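Local coordinates for protein proline dehydrogenase (Bradyrhizobium japonicum USDA 110, PDB 3HAZ) that probably oxidises proline to glutamate in two steps, using an FAD-dependent proline dehydrogenase and an NAD-dependent aldehyde dehydrogenase joined in one chain, at residues 267-281 against 300-314. Residues are numbered along the deposited sequence; the frame is centred on the assembly and turned at random.
Sequences AQRAKAHDLNFTVDA and DPSLKGWDGFGLAIQ. With FAD (flavin-adenine dinucleotide), chain C.
Phe277 and Val279 pair with Phe309 and Leu311 as neighbouring parallel strands of the proline dehydrogenase TIM barrel, the two linked through helix 287-298 in a beta-alpha-beta crossover. Gly308 O is gripped twice: Phe277 N approaches at 2.8 Å from above the carbonyl plane, while Asn276 ND2 lies closer to that plane. Further along, Val279 N bonds to Gly310 O and Ala312 N to Val279 O.

Before the strands, the Trp306 indole wedges between helix 252-272 and its own chain. Its NE1 donates to Leu275 O at 2.9 Å; the oxygen lies near the ring plane, but the bond is bent, with an N-H...O angle of 140°. Lys271 lays its CA over the five-membered ring, a CH-pi contact 3.7 Å from the centroid, and Gly308 N and Phe309 N back the other face. At the far rim Trp306 CH2 meets Phe277 CB at 3.6 Å. A chi1 of 166° sets CG anti to the backbone N and carries the indole against the last turn of helix 252-272, which a Schellman motif with Asp274 as its C-prime residue ends. Replacing Trp306 with an alanine would probably open a gap between Lys271 and Phe277 and leave Leu275 O without its indole donor.

Outward from there, Gln268 NE2 bonds to Ser302 OG, and Asp300 OD1 accepts from both Ser302 OG and Ser302 N, the latter forming an Asx turn. At the C-terminal ends the strands deliver the flavin site. Asp280, held by salt bridges to Lys239 and Arg341, sets its CB beside FAD O4. Ala281 N donates to FAD O4 at 2.9 Å and its O accepts from FAD N3. Gln317 and the carbonyl of Glu282 hold the Gln314 amide at its oxygen and nitrogen. Gln314 CD packs on Ala281 CB at 3.4 Å, and its NE2 donates almost straight (173°) to FAD O2.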
ATOM      1  N   ALA A 267       7.709   7.032  64.833  1.00 22.83           N
ATOM      2  CA  ALA A 267       7.749   5.582  65.045  1.00 25.19           C
ATOM      3  C   ALA A 267       7.614   5.227  66.529  1.00 25.14           C
ATOM      4  O   ALA A 267       6.929   4.272  66.888  1.00 26.26           O
ATOM      5  CB  ALA A 267       9.045   5.000  64.483  1.00 27.93           C
ATOM      6  N   GLN A 268       8.278   6.003  67.381  1.00 22.10           N
ATOM      7  CA  GLN A 268       8.211   5.802  68.822  1.00 26.61           C
ATOM      8  C   GLN A 268       6.785   6.005  69.335  1.00 30.56           C
ATOM      9  O   GLN A 268       6.311   5.267  70.195  1.00 28.00           O
ATOM     10  CB  GLN A 268       9.172   6.749  69.538  1.00 22.71           C
ATOM     11  CG  GLN A 268      10.658   6.539  69.197  1.00 25.45           C
ATOM     12  CD  GLN A 268      11.556   7.563  69.877  1.00 32.99           C
ATOM     13  OE1 GLN A 268      11.089   8.625  70.302  1.00 31.46           O
ATOM     14  NE2 GLN A 268      12.846   7.248  69.994  1.00 27.31           N
ATOM     15  N   ARG A 269       6.103   7.005  68.794  1.00 29.54           N
ATOM     16  CA  ARG A 269       4.734   7.289  69.193  1.00 30.48           C
ATOM     17  C   ARG A 269       3.809   6.158  68.769  1.00 32.47           C
ATOM     18  O   ARG A 269       2.866   5.820  69.485  1.00 23.59           O
ATOM     19  CB  ARG A 269       4.269   8.609  68.588  1.00 31.66           C
ATOM     20  CG  ARG A 269       4.848   9.838  69.279  1.00 34.54           C
ATOM     21  CD  ARG A 269       4.793  11.044  68.357  1.00 34.06           C
ATOM     22  NE  ARG A 269       5.295  12.249  69.000  1.00 31.04           N
ATOM     23  CZ  ARG A 269       4.547  13.068  69.730  1.00 37.53           C
ATOM     24  NH1 ARG A 269       3.259  12.805  69.919  1.00 38.48           N
ATOM     25  NH2 ARG A 269       5.089  14.145  70.275  1.00 41.75           N
ATOM     26  N   ALA A 270       4.078   5.589  67.594  1.00 22.27           N
ATOM     27  CA  ALA A 270       3.315   4.457  67.089  1.00 26.33           C
ATOM     28  C   ALA A 270       3.611   3.212  67.926  1.00 27.14           C
ATOM     29  O   ALA A 270       2.709   2.453  68.275  1.00 23.53           O
ATOM     30  CB  ALA A 270       3.657   4.208  65.620  1.00 22.17           C
ATOM     31  N   LYS A 271       4.885   3.011  68.240  1.00 26.61           N
ATOM     32  CA  LYS A 271       5.302   1.887  69.067  1.00 31.58           C
ATOM     33  C   LYS A 271       4.572   1.895  70.410  1.00 32.02           C
ATOM     34  O   LYS A 271       4.116   0.854  70.880  1.00 25.81           O
ATOM     35  CB  LYS A 271       6.819   1.914  69.289  1.00 27.16           C
ATOM     36  CG  LYS A 271       7.294   0.956  70.381  1.00 31.55           C
ATOM     37  CD  LYS A 271       8.813   0.848  70.393  1.00 35.27           C
ATOM     38  CE  LYS A 271       9.305  -0.101  71.474  1.00 37.98           C
ATOM     39  NZ  LYS A 271       9.327   0.535  72.818  1.00 28.79           N
ATOM     40  N   ALA A 272       4.459   3.074  71.017  1.00 31.10           N
ATOM     41  CA  ALA A 272       3.807   3.204  72.316  1.00 36.56           C
ATOM     42  C   ALA A 272       2.345   2.738  72.292  1.00 34.35           C
ATOM     43  O   ALA A 272       1.804   2.365  73.323  1.00 31.33           O
ATOM     44  CB  ALA A 272       3.911   4.634  72.832  1.00 36.52           C
ATOM     45  N   HIS A 273       1.711   2.762  71.122  1.00 29.95           N
ATOM     46  CA  HIS A 273       0.364   2.207  70.993  1.00 25.10           C
ATOM     47  C   HIS A 273       0.404   0.856  70.300  1.00 25.77           C
ATOM     48  O   HIS A 273      -0.642   0.293  69.960  1.00 23.44           O
ATOM     49  CB  HIS A 273      -0.566   3.153  70.227  1.00 25.19           C
ATOM     50  CG  HIS A 273      -0.941   4.380  70.995  1.00 32.71           C
ATOM     51  ND1 HIS A 273      -1.514   4.328  72.246  1.00 22.12           N
ATOM     52  CD2 HIS A 273      -0.824   5.693  70.686  1.00 32.50           C
ATOM     53  CE1 HIS A 273      -1.734   5.558  72.678  1.00 33.33           C
ATOM     54  NE2 HIS A 273      -1.321   6.405  71.752  1.00 36.12           N
ATOM     55  N   ASP A 274       1.615   0.348  70.089  1.00 24.37           N
ATOM     56  CA  ASP A 274       1.831  -0.935  69.424  1.00 19.32           C
ATOM     57  C   ASP A 274       1.106  -0.999  68.086  1.00 24.39           C
ATOM     58  O   ASP A 274       0.385  -1.956  67.811  1.00 27.42           O
ATOM     59  CB  ASP A 274       1.375  -2.089  70.319  1.00 28.93           C
ATOM     60  CG  ASP A 274       1.924  -3.430  69.866  1.00 36.26           C
ATOM     61  OD1 ASP A 274       3.016  -3.448  69.262  1.00 37.42           O
ATOM     62  OD2 ASP A 274       1.264  -4.462  70.109  1.00 39.95           O
ATOM     63  N   LEU A 275       1.305   0.023  67.257  1.00 22.36           N
ATOM     64  CA  LEU A 275       0.635   0.115  65.961  1.00 27.36           C
ATOM     65  C   LEU A 275       1.502  -0.413  64.820  1.00 19.68           C
ATOM     66  O   LEU A 275       2.711  -0.553  64.959  1.00 22.99           O
ATOM     67  CB  LEU A 275       0.245   1.570  65.664  1.00 24.21           C
ATOM     68  CG  LEU A 275      -0.668   2.298  66.662  1.00 27.55           C
ATOM     69  CD1 LEU A 275      -0.864   3.744  66.208  1.00 24.15           C
ATOM     70  CD2 LEU A 275      -2.012   1.582  66.820  1.00 17.18           C
ATOM     71  N   ASN A 276       0.864  -0.714  63.698  1.00 17.38           N
ATOM     72  CA  ASN A 276       1.569  -0.928  62.448  1.00 16.23           C
ATOM     73  C   ASN A 276       1.949   0.454  61.895  1.00 25.98           C
ATOM     74  O   ASN A 276       1.098   1.338  61.777  1.00 24.79           O
ATOM     75  CB  ASN A 276       0.658  -1.680  61.472  1.00 14.42           C
ATOM     76  CG  ASN A 276       1.334  -1.974  60.124  1.00 23.13           C
ATOM     77  OD1 ASN A 276       0.660  -2.104  59.103  1.00 23.30           O
ATOM     78  ND2 ASN A 276       2.661  -2.077  60.123  1.00 22.15           N
ATOM     79  N   PHE A 277       3.224   0.641  61.575  1.00 23.94           N
ATOM     80  CA  PHE A 277       3.734   1.924  61.101  1.00 24.98           C
ATOM     81  C   PHE A 277       4.442   1.721  59.755  1.00 27.75           C
ATOM     82  O   PHE A 277       5.514   1.122  59.701  1.00 23.05           O
ATOM     83  CB  PHE A 277       4.696   2.498  62.152  1.00 28.06           C
ATOM     84  CG  PHE A 277       5.201   3.877  61.840  1.00 22.55           C
ATOM     85  CD1 PHE A 277       4.473   5.001  62.214  1.00 20.53           C
ATOM     86  CD2 PHE A 277       6.413   4.051  61.196  1.00 22.31           C
ATOM     87  CE1 PHE A 277       4.937   6.275  61.931  1.00 22.29           C
ATOM     88  CE2 PHE A 277       6.894   5.327  60.910  1.00 27.98           C
ATOM     89  CZ  PHE A 277       6.155   6.439  61.277  1.00 30.03           C
ATOM     90  N   THR A 278       3.842   2.215  58.672  1.00 20.71           N
ATOM     91  CA  THR A 278       4.342   1.916  57.329  1.00 25.58           C
ATOM     92  C   THR A 278       4.836   3.159  56.596  1.00 24.27           C
ATOM     93  O   THR A 278       4.096   4.130  56.441  1.00 20.10           O
ATOM     94  CB  THR A 278       3.260   1.227  56.453  1.00 20.33           C
ATOM     95  OG1 THR A 278       2.634   0.176  57.194  1.00 29.43           O
ATOM     96  CG2 THR A 278       3.881   0.645  55.182  1.00 18.09           C
ATOM     97  N   VAL A 279       6.094   3.121  56.161  1.00 18.13           N
ATOM     98  CA  VAL A 279       6.648   4.160  55.293  1.00 20.17           C
ATOM     99  C   VAL A 279       6.308   3.872  53.825  1.00 17.48           C
ATOM    100  O   VAL A 279       6.757   2.875  53.249  1.00 19.92           O
ATOM    101  CB  VAL A 279       8.183   4.289  55.459  1.00 25.64           C
ATOM    102  CG1 VAL A 279       8.729   5.437  54.596  1.00 18.23           C
ATOM    103  CG2 VAL A 279       8.549   4.496  56.937  1.00 19.37           C
ATOM    104  N   ASP A 280       5.502   4.743  53.225  1.00 16.62           N
ATOM    105  CA  ASP A 280       5.072   4.548  51.840  1.00 16.31           C
ATOM    106  C   ASP A 280       6.266   4.597  50.894  1.00 22.17           C
ATOM    107  O   ASP A 280       7.313   5.172  51.219  1.00 21.15           O
ATOM    108  CB  ASP A 280       4.059   5.622  51.432  1.00 20.87           C
ATOM    109  CG  ASP A 280       2.682   5.411  52.057  1.00 28.80           C
ATOM    110  OD1 ASP A 280       2.415   4.317  52.611  1.00 25.93           O
ATOM    111  OD2 ASP A 280       1.856   6.348  51.982  1.00 26.07           O
ATOM    112  N   ALA A 281       6.104   3.991  49.723  1.00 18.22           N
ATOM    113  CA  ALA A 281       7.116   4.063  48.679  1.00 16.58           C
ATOM    114  C   ALA A 281       6.683   5.102  47.653  1.00 17.81           C
ATOM    115  O   ALA A 281       5.517   5.141  47.252  1.00 14.56           O
ATOM    116  CB  ALA A 281       7.301   2.710  48.027  1.00 16.79           C
ATOM    117  N   ASP A 300      17.697   2.605  65.515  1.00 35.25           N
ATOM    118  CA  ASP A 300      17.611   3.193  66.849  1.00 34.28           C
ATOM    119  C   ASP A 300      17.086   2.197  67.883  1.00 32.03           C
ATOM    120  O   ASP A 300      16.014   1.623  67.713  1.00 29.82           O
ATOM    121  CB  ASP A 300      16.750   4.455  66.842  1.00 36.31           C
ATOM    122  CG  ASP A 300      16.873   5.247  68.134  1.00 36.48           C
ATOM    123  OD1 ASP A 300      16.309   4.811  69.156  1.00 30.47           O
ATOM    124  OD2 ASP A 300      17.529   6.308  68.126  1.00 33.62           O
ATOM    125  N   PRO A 301      17.845   2.002  68.970  1.00 23.54           N
ATOM    126  CA  PRO A 301      17.523   1.025  70.019  1.00 28.86           C
ATOM    127  C   PRO A 301      16.120   1.210  70.590  1.00 31.01           C
ATOM    128  O   PRO A 301      15.553   0.255  71.117  1.00 30.83           O
ATOM    129  CB  PRO A 301      18.568   1.316  71.102  1.00 33.89           C
ATOM    130  CG  PRO A 301      19.714   1.935  70.360  1.00 37.91           C
ATOM    131  CD  PRO A 301      19.095   2.730  69.247  1.00 25.04           C
ATOM    132  N   SER A 302      15.578   2.419  70.486  1.00 31.51           N
ATOM    133  CA  SER A 302      14.253   2.719  71.026  1.00 36.16           C
ATOM    134  C   SER A 302      13.137   1.949  70.311  1.00 35.69           C
ATOM    135  O   SER A 302      12.011   1.888  70.802  1.00 31.79           O
ATOM    136  CB  SER A 302      13.967   4.224  70.964  1.00 33.81           C
ATOM    137  OG  SER A 302      13.720   4.644  69.627  1.00 30.09           O
ATOM    138  N   LEU A 303      13.448   1.363  69.157  1.00 33.45           N
ATOM    139  CA  LEU A 303      12.432   0.634  68.392  1.00 31.79           C
ATOM    140  C   LEU A 303      12.464  -0.879  68.643  1.00 27.23           C
ATOM    141  O   LEU A 303      11.691  -1.636  68.058  1.00 24.81           O
ATOM    142  CB  LEU A 303      12.522   0.967  66.899  1.00 34.76           C
ATOM    143  CG  LEU A 303      12.289   2.450  66.582  1.00 28.94           C
ATOM    144  CD1 LEU A 303      12.264   2.718  65.077  1.00 26.69           C
ATOM    145  CD2 LEU A 303      11.001   2.936  67.241  1.00 24.09           C
ATOM    146  N   LYS A 304      13.345  -1.312  69.540  1.00 30.40           N
ATOM    147  CA  LYS A 304      13.380  -2.713  69.951  1.00 30.49           C
ATOM    148  C   LYS A 304      12.065  -3.120  70.615  1.00 30.89           C
ATOM    149  O   LYS A 304      11.376  -2.292  71.220  1.00 27.64           O
ATOM    150  CB  LYS A 304      14.527  -2.951  70.937  1.00 33.28           C
ATOM    151  CG  LYS A 304      15.919  -2.878  70.332  1.00 32.62           C
ATOM    152  CD  LYS A 304      16.982  -2.903  71.438  1.00 36.37           C
ATOM    153  CE  LYS A 304      18.387  -3.047  70.868  1.00 34.71           C
ATOM    154  NZ  LYS A 304      18.553  -4.326  70.115  1.00 32.48           N
ATOM    155  N   GLY A 305      11.727  -4.401  70.506  1.00 33.58           N
ATOM    156  CA  GLY A 305      10.570  -4.949  71.194  1.00 34.99           C
ATOM    157  C   GLY A 305       9.244  -4.492  70.614  1.00 39.74           C
ATOM    158  O   GLY A 305       8.251  -4.391  71.330  1.00 38.19           O
ATOM    159  N   TRP A 306       9.229  -4.213  69.314  1.00 32.95           N
ATOM    160  CA  TRP A 306       8.015  -3.767  68.635  1.00 23.61           C
ATOM    161  C   TRP A 306       8.022  -4.293  67.209  1.00 29.75           C
ATOM    162  O   TRP A 306       9.018  -4.151  66.495  1.00 29.90           O
ATOM    163  CB  TRP A 306       7.925  -2.241  68.666  1.00 24.28           C
ATOM    164  CG  TRP A 306       6.906  -1.633  67.734  1.00 29.84           C
ATOM    165  CD1 TRP A 306       5.567  -1.900  67.687  1.00 26.39           C
ATOM    166  CD2 TRP A 306       7.149  -0.627  66.740  1.00 24.87           C
ATOM    167  NE1 TRP A 306       4.965  -1.130  66.719  1.00 27.09           N
ATOM    168  CE2 TRP A 306       5.913  -0.340  66.126  1.00 29.27           C
ATOM    169  CE3 TRP A 306       8.291   0.053  66.308  1.00 21.63           C
ATOM    170  CZ2 TRP A 306       5.789   0.597  65.099  1.00 24.88           C
ATOM    171  CZ3 TRP A 306       8.164   0.988  65.292  1.00 21.55           C
ATOM    172  CH2 TRP A 306       6.923   1.250  64.699  1.00 24.87           C
ATOM    173  N   ASP A 307       6.915  -4.912  66.805  1.00 27.49           N
ATOM    174  CA  ASP A 307       6.850  -5.630  65.533  1.00 24.69           C
ATOM    175  C   ASP A 307       6.049  -4.899  64.442  1.00 26.50           C
ATOM    176  O   ASP A 307       5.719  -5.486  63.405  1.00 25.86           O
ATOM    177  CB  ASP A 307       6.248  -7.031  65.743  1.00 24.56           C
ATOM    178  CG  ASP A 307       7.043  -7.883  66.731  1.00 34.53           C
ATOM    179  OD1 ASP A 307       8.231  -7.582  66.978  1.00 33.85           O
ATOM    180  OD2 ASP A 307       6.473  -8.865  67.256  1.00 38.98           O
ATOM    181  N   GLY A 308       5.744  -3.624  64.661  1.00 29.77           N
ATOM    182  CA  GLY A 308       4.865  -2.902  63.751  1.00 25.35           C
ATOM    183  C   GLY A 308       5.524  -2.045  62.680  1.00 29.69           C
ATOM    184  O   GLY A 308       4.852  -1.577  61.756  1.00 25.33           O
ATOM    185  N   PHE A 309       6.831  -1.827  62.796  1.00 23.99           N
ATOM    186  CA  PHE A 309       7.538  -0.987  61.833  1.00 24.18           C
ATOM    187  C   PHE A 309       7.640  -1.676  60.486  1.00 25.09           C
ATOM    188  O   PHE A 309       7.787  -2.895  60.412  1.00 24.76           O
ATOM    189  CB  PHE A 309       8.936  -0.616  62.328  1.00 24.60           C
ATOM    190  CG  PHE A 309       9.653   0.365  61.438  1.00 23.74           C
ATOM    191  CD1 PHE A 309       9.523   1.732  61.641  1.00 29.03           C
ATOM    192  CD2 PHE A 309      10.453  -0.078  60.396  1.00 30.33           C
ATOM    193  CE1 PHE A 309      10.176   2.636  60.823  1.00 34.33           C
ATOM    194  CE2 PHE A 309      11.105   0.825  59.570  1.00 30.81           C
ATOM    195  CZ  PHE A 309      10.969   2.183  59.786  1.00 32.42           C
ATOM    196  N   GLY A 310       7.570  -0.886  59.420  1.00 20.40           N
ATOM    197  CA  GLY A 310       7.631  -1.433  58.080  1.00 33.46           C
ATOM    198  C   GLY A 310       7.626  -0.403  56.968  1.00 29.80           C
ATOM    199  O   GLY A 310       7.666   0.813  57.210  1.00 24.01           O
ATOM    200  N   LEU A 311       7.574  -0.903  55.738  1.00 22.12           N
ATOM    201  CA  LEU A 311       7.645  -0.057  54.557  1.00 23.23           C
ATOM    202  C   LEU A 311       6.953  -0.737  53.389  1.00 22.01           C
ATOM    203  O   LEU A 311       6.733  -1.956  53.400  1.00 18.79           O
ATOM    204  CB  LEU A 311       9.097   0.205  54.177  1.00 18.09           C
ATOM    205  CG  LEU A 311       9.743  -0.877  53.302  1.00 22.99           C
ATOM    206  CD1 LEU A 311      11.047  -0.368  52.691  1.00 22.66           C
ATOM    207  CD2 LEU A 311       9.983  -2.155  54.091  1.00 27.87           C
ATOM    208  N   ALA A 312       6.620   0.060  52.380  1.00 17.50           N
ATOM    209  CA  ALA A 312       6.055  -0.464  51.142  1.00 20.76           C
ATOM    210  C   ALA A 312       7.177  -0.686  50.131  1.00 21.39           C
ATOM    211  O   ALA A 312       8.166   0.055  50.119  1.00 23.97           O
ATOM    212  CB  ALA A 312       5.015   0.495  50.580  1.00 19.46           C
ATOM    213  N   ILE A 313       7.013  -1.711  49.298  1.00 18.12           N
ATOM    214  CA  ILE A 313       7.936  -2.019  48.215  1.00 18.51           C
ATOM    215  C   ILE A 313       7.139  -2.192  46.922  1.00 25.88           C
ATOM    216  O   ILE A 313       6.167  -2.955  46.879  1.00 20.52           O
ATOM    217  CB  ILE A 313       8.730  -3.305  48.499  1.00 18.06           C
ATOM    218  CG1 ILE A 313       9.507  -3.178  49.815  1.00 20.00           C
ATOM    219  CG2 ILE A 313       9.690  -3.613  47.352  1.00 16.31           C
ATOM    220  CD1 ILE A 313      10.071  -4.503  50.311  1.00 20.27           C
ATOM    221  N   GLN A 314       7.548  -1.478  45.877  1.00 23.32           N
ATOM    222  CA  GLN A 314       6.815  -1.459  44.614  1.00 20.69           C
ATOM    223  C   GLN A 314       7.343  -2.510  43.630  1.00 22.05           C
ATOM    224  O   GLN A 314       8.466  -2.409  43.126  1.00 20.17           O
ATOM    225  CB  GLN A 314       6.904  -0.073  43.973  1.00 15.43           C
ATOM    226  CG  GLN A 314       6.376   1.072  44.837  1.00 11.75           C
ATOM    227  CD  GLN A 314       7.189   2.347  44.655  1.00 20.57           C
ATOM    228  OE1 GLN A 314       8.420   2.304  44.611  1.00 19.47           O
ATOM    229  NE2 GLN A 314       6.506   3.484  44.549  1.00 12.36           N
TER
HETATM  230  PA  FAD C2001      -3.969  -3.777  38.801  1.00 18.91           P
HETATM  231  O1A FAD C2001      -5.124  -3.233  37.782  1.00 21.34           O
HETATM  232  O2A FAD C2001      -3.826  -5.231  38.765  1.00 25.24           O
HETATM  233  O5B FAD C2001      -2.547  -3.116  38.373  1.00 22.31           O
HETATM  234  C5B FAD C2001      -2.488  -1.727  38.222  1.00 24.04           C
HETATM  235  C4B FAD C2001      -1.024  -1.280  38.118  1.00 20.13           C
HETATM  236  O4B FAD C2001      -0.036  -2.110  37.296  1.00 18.48           O
HETATM  237  C3B FAD C2001      -0.504   0.009  38.329  1.00 19.76           C
HETATM  238  O3B FAD C2001      -0.949   0.746  39.455  1.00 17.71           O
HETATM  239  C2B FAD C2001       0.963  -0.131  38.012  1.00 19.79           C
HETATM  240  O2B FAD C2001       1.854  -0.215  39.109  1.00 18.92           O
HETATM  241  C1B FAD C2001       1.047  -1.245  37.030  1.00 19.68           C
HETATM  242  N9A FAD C2001       0.997  -0.915  35.617  1.00 23.84           N
HETATM  243  C8A FAD C2001      -0.050  -0.347  34.899  1.00 22.43           C
HETATM  244  N7A FAD C2001       0.339  -0.269  33.589  1.00 17.56           N
HETATM  245  C5A FAD C2001       1.645  -0.803  33.499  1.00 18.78           C
HETATM  246  C6A FAD C2001       2.589  -0.985  32.343  1.00 19.68           C
HETATM  247  N6A FAD C2001       2.207  -0.568  30.999  1.00 21.45           N
HETATM  248  N1A FAD C2001       3.772  -1.530  32.530  1.00 22.84           N
HETATM  249  C2A FAD C2001       4.164  -1.953  33.815  1.00 18.24           C
HETATM  250  N3A FAD C2001       3.258  -1.776  34.927  1.00 24.31           N
HETATM  251  C4A FAD C2001       2.025  -1.209  34.729  1.00 20.28           C
HETATM  252  N1  FAD C2001       1.939   2.365  45.456  1.00 17.50           N
HETATM  253  C2  FAD C2001       3.140   3.011  45.616  1.00 14.53           C
HETATM  254  O2  FAD C2001       3.889   3.340  44.508  1.00 20.11           O
HETATM  255  N3  FAD C2001       3.583   3.380  46.932  1.00 23.87           N
HETATM  256  C4  FAD C2001       2.816   3.088  48.024  1.00 19.21           C
HETATM  257  O4  FAD C2001       3.279   3.388  49.311  1.00 21.37           O
HETATM  258  C4X FAD C2001       1.561   2.407  47.859  1.00 17.76           C
HETATM  259  N5  FAD C2001       0.714   2.072  49.045  1.00 17.46           N
HETATM  260  C5X FAD C2001      -0.523   1.407  48.862  1.00 22.61           C
HETATM  261  C6  FAD C2001      -1.358   1.087  50.030  1.00 20.96           C
HETATM  262  C7  FAD C2001      -2.590   0.417  49.844  1.00 21.13           C
HETATM  263  C7M FAD C2001      -3.454   0.112  51.057  1.00 18.23           C
HETATM  264  C8  FAD C2001      -3.037   0.034  48.484  1.00 25.68           C
HETATM  265  C8M FAD C2001      -4.373  -0.689  48.252  1.00 22.32           C
HETATM  266  C9  FAD C2001      -2.235   0.342  47.371  1.00 21.59           C
HETATM  267  C9A FAD C2001      -0.954   1.048  47.555  1.00 22.86           C
HETATM  268  N10 FAD C2001      -0.115   1.373  46.399  1.00 20.92           N
HETATM  269  C10 FAD C2001       1.145   2.054  46.595  1.00 17.95           C
HETATM  270  C1' FAD C2001      -0.425   0.871  45.022  1.00 19.82           C
HETATM  271  C2' FAD C2001      -1.259   1.815  44.120  1.00 19.73           C
HETATM  272  O2' FAD C2001      -1.872   2.830  44.908  1.00 17.38           O
HETATM  273  C3' FAD C2001      -2.273   0.979  43.322  1.00 20.59           C
HETATM  274  O3' FAD C2001      -3.370   0.621  44.155  1.00 21.57           O
HETATM  275  C4' FAD C2001      -1.647  -0.328  42.716  1.00 25.15           C
HETATM  276  O4' FAD C2001      -0.434  -0.205  42.057  1.00 20.49           O
HETATM  277  C5' FAD C2001      -2.679  -1.133  41.882  1.00 22.17           C
HETATM  278  O5' FAD C2001      -2.359  -2.513  41.792  1.00 29.89           O
HETATM  279  P   FAD C2001      -3.618  -3.585  41.654  1.00 19.02           P
HETATM  280  O1P FAD C2001      -3.026  -5.143  41.700  1.00 29.81           O
HETATM  281  O2P FAD C2001      -4.598  -3.333  42.717  1.00 17.83           O
HETATM  282  O3P FAD C2001      -4.393  -3.214  40.265  1.00 26.15           O
HETATM  283  O   HOH W   1       4.868  -5.311  68.735  1.00 23.74           O
HETATM  284  O   HOH W   2       8.797   2.462  51.332  1.00 22.08           O